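Side-chain contact in dihydroneopterin triphosphate diphosphatase (Escherichia coli O157:H7, PDB 5U7F), which probably hydrolyses dihydroneopterin triphosphate to the monophosphate and pyrophosphate in folate biosynthesis, as a metal-dependent Nudix enzyme: residues E100-L105 against R139-Q144. Sequence-based numbering, arbitrary orientation.
Sequences ESWFCL and RQAIEQ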
loop_
_atom_site.group_PDB
_atom_site.type_symbol
_atom_site.label_atom_id
_atom_site.label_comp_id
_atom_site.label_asym_id
_atom_site.label_seq_id
_atom_site.Cartn_x
_atom_site.Cartn_y
_atom_site.Cartn_z
ATOM N N GLU A 100 -6.725 -5.719 -6.691
ATOM C CA GLU A 100 -5.629 -4.862 -6.262
ATOM C C GLU A 100 -4.489 -4.877 -7.271
ATOM O O GLU A 100 -3.991 -5.956 -7.589
ATOM C CB GLU A 100 -5.095 -5.351 -4.927
ATOM C CG GLU A 100 -3.908 -4.599 -4.349
ATOM C CD GLU A 100 -3.424 -5.249 -3.040
ATOM O OE1 GLU A 100 -2.747 -6.311 -3.084
ATOM O OE2 GLU A 100 -3.742 -4.706 -1.956
ATOM N N SER A 101 -4.068 -3.700 -7.717
ATOM C CA SER A 101 -2.899 -3.573 -8.613
ATOM C C SER A 101 -1.665 -3.068 -7.878
ATOM O O SER A 101 -1.759 -2.147 -7.053
ATOM C CB SER A 101 -3.245 -2.650 -9.796
ATOM O OG SER A 101 -4.281 -3.251 -10.543
ATOM N N TRP A 102 -0.502 -3.643 -8.200
ATOM C CA TRP A 102 0.702 -3.428 -7.391
ATOM C C TRP A 102 1.630 -2.416 -8.043
ATOM O O TRP A 102 1.843 -2.447 -9.256
ATOM C CB TRP A 102 1.493 -4.739 -7.173
ATOM C CG TRP A 102 0.823 -5.776 -6.363
ATOM C CD1 TRP A 102 -0.366 -5.657 -5.679
ATOM C CD2 TRP A 102 1.261 -7.117 -6.164
ATOM N NE1 TRP A 102 -0.669 -6.831 -5.063
ATOM C CE2 TRP A 102 0.313 -7.746 -5.339
ATOM C CE3 TRP A 102 2.363 -7.855 -6.608
ATOM C CZ2 TRP A 102 0.438 -9.062 -4.929
ATOM C CZ3 TRP A 102 2.489 -9.162 -6.195
ATOM C CH2 TRP A 102 1.517 -9.762 -5.375
ATOM N N PHE A 103 2.209 -1.566 -7.207
ATOM C CA PHE A 103 3.255 -0.610 -7.601
ATOM C C PHE A 103 4.416 -0.680 -6.585
ATOM O O PHE A 103 4.262 -1.130 -5.436
ATOM C CB PHE A 103 2.703 0.813 -7.667
ATOM C CG PHE A 103 1.624 1.008 -8.686
ATOM C CD1 PHE A 103 0.314 0.622 -8.420
ATOM C CD2 PHE A 103 1.915 1.564 -9.916
ATOM C CE1 PHE A 103 -0.674 0.798 -9.377
ATOM C CE2 PHE A 103 0.924 1.738 -10.883
ATOM C CZ PHE A 103 -0.354 1.366 -10.619
ATOM N N CYS A 104 5.587 -0.214 -7.009
ATOM C CA CYS A 104 6.792 -0.247 -6.179
ATOM C C CYS A 104 7.330 1.181 -6.164
ATOM O O CYS A 104 7.248 1.884 -7.164
ATOM C CB CYS A 104 7.812 -1.263 -6.744
ATOM S SG CYS A 104 7.032 -2.780 -7.450
ATOM N N LEU A 105 7.790 1.651 -5.012
ATOM C CA LEU A 105 8.398 2.974 -4.926
ATOM C C LEU A 105 9.662 2.896 -4.081
ATOM O O LEU A 105 9.631 2.616 -2.888
ATOM C CB LEU A 105 7.424 4.008 -4.356
ATOM C CG LEU A 105 8.022 5.396 -4.087
ATOM C CD1 LEU A 105 8.498 6.025 -5.394
ATOM C CD2 LEU A 105 7.039 6.296 -3.384
ATOM N N ARG A 139 2.092 -9.130 1.559
ATOM C CA ARG A 139 3.202 -10.034 1.785
ATOM C C ARG A 139 3.852 -10.469 0.492
ATOM O O ARG A 139 5.086 -10.362 0.322
ATOM C CB ARG A 139 2.735 -11.243 2.544
ATOM C CG ARG A 139 3.758 -12.365 2.634
ATOM C CD ARG A 139 3.349 -13.358 3.701
ATOM N NE ARG A 139 2.226 -14.153 3.241
ATOM C CZ ARG A 139 1.006 -14.183 3.768
ATOM N NH1 ARG A 139 0.656 -13.439 4.832
ATOM N NH2 ARG A 139 0.129 -15.004 3.199
ATOM N N GLN A 140 3.025 -10.950 -0.429
ATOM C CA GLN A 140 3.548 -11.478 -1.685
ATOM C C GLN A 140 4.279 -10.385 -2.486
ATOM O O GLN A 140 5.315 -10.634 -3.105
ATOM C CB GLN A 140 2.420 -12.093 -2.515
ATOM C CG GLN A 140 2.911 -12.841 -3.756
ATOM C CD GLN A 140 1.786 -13.565 -4.533
ATOM O OE1 GLN A 140 1.809 -13.617 -5.762
ATOM N NE2 GLN A 140 0.844 -14.140 -3.813
ATOM N N ALA A 141 3.764 -9.162 -2.450
ATOM C CA ALA A 141 4.372 -8.074 -3.192
ATOM C C ALA A 141 5.747 -7.741 -2.604
ATOM O O ALA A 141 6.690 -7.535 -3.347
ATOM C CB ALA A 141 3.468 -6.850 -3.201
ATOM N N ILE A 142 5.850 -7.718 -1.283
ATOM C CA ILE A 142 7.140 -7.460 -0.626
ATOM C C ILE A 142 8.129 -8.562 -1.051
ATOM O O ILE A 142 9.277 -8.289 -1.437
ATOM C CB ILE A 142 6.972 -7.393 0.909
ATOM C CG1 ILE A 142 6.170 -6.150 1.285
ATOM C CG2 ILE A 142 8.365 -7.353 1.637
ATOM C CD1 ILE A 142 5.733 -6.129 2.765
ATOM N N GLU A 143 7.670 -9.805 -1.028
ATOM C CA GLU A 143 8.540 -10.945 -1.331
ATOM C C GLU A 143 9.040 -10.897 -2.761
ATOM O O GLU A 143 10.235 -11.123 -3.031
ATOM C CB GLU A 143 7.834 -12.274 -1.070
ATOM C CG GLU A 143 7.551 -12.529 0.424
ATOM C CD GLU A 143 6.733 -13.790 0.729
ATOM O OE1 GLU A 143 5.883 -14.211 -0.092
ATOM O OE2 GLU A 143 6.921 -14.355 1.833
ATOM N N GLN A 144 8.164 -10.548 -3.679
ATOM C CA GLN A 144 8.518 -10.643 -5.079
ATOM C C GLN A 144 9.231 -9.412 -5.626
ATOM O O GLN A 144 9.949 -9.525 -6.622
ATOM C CB GLN A 144 7.258 -10.946 -5.896
ATOM C CG GLN A 144 6.712 -12.322 -5.587
ATOM C CD GLN A 144 5.491 -12.667 -6.437
ATOM O OE1 GLN A 144 4.885 -11.785 -7.057
ATOM N NE2 GLN A 144 5.128 -13.952 -6.469
#
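W102, on strand 97-107, lays one face of its indole against A141 of helix 136-147, their CA atoms 7.3 Å apart. Two residues earlier, E100 fixes the ring from its own strand: W102 NE1 donates to E100 OE1 at 2.9 Å, with a bent N-H...O angle of 147°. The oxygen lies close to the indole plane but is met well out of the carboxylate plane, and S137 OG at the start of the helix also hydrogen-bonds to E100 OE1. A141 CB sits 3.7 Å from the centroid of the W102 six-membered ring, 11° off its normal, which defines a CH-pi contact over the face. Both glutamines meet the ring's rim near its plane: Q140 CG reaches W102 CH2 at 3.7 Å, its amide nearly perpendicular to the ring, and Q144 OE1 approaches W102 CZ3 at 3.7 Å. R77 NH1 of strand 72-82 hydrogen-bonds to Q140 OE1 and, weakly, to Q144 OE1. The C104-C75 disulfide joins that strand to 97-107. No hydrogen bond links the two segments directly. With A141 CB over the face and Q140 CG at the edge, the helix packs on this Nudix sheet through apolar indole contact, the hydrogen bonds of NE1 and R77 lying around the ring's edge.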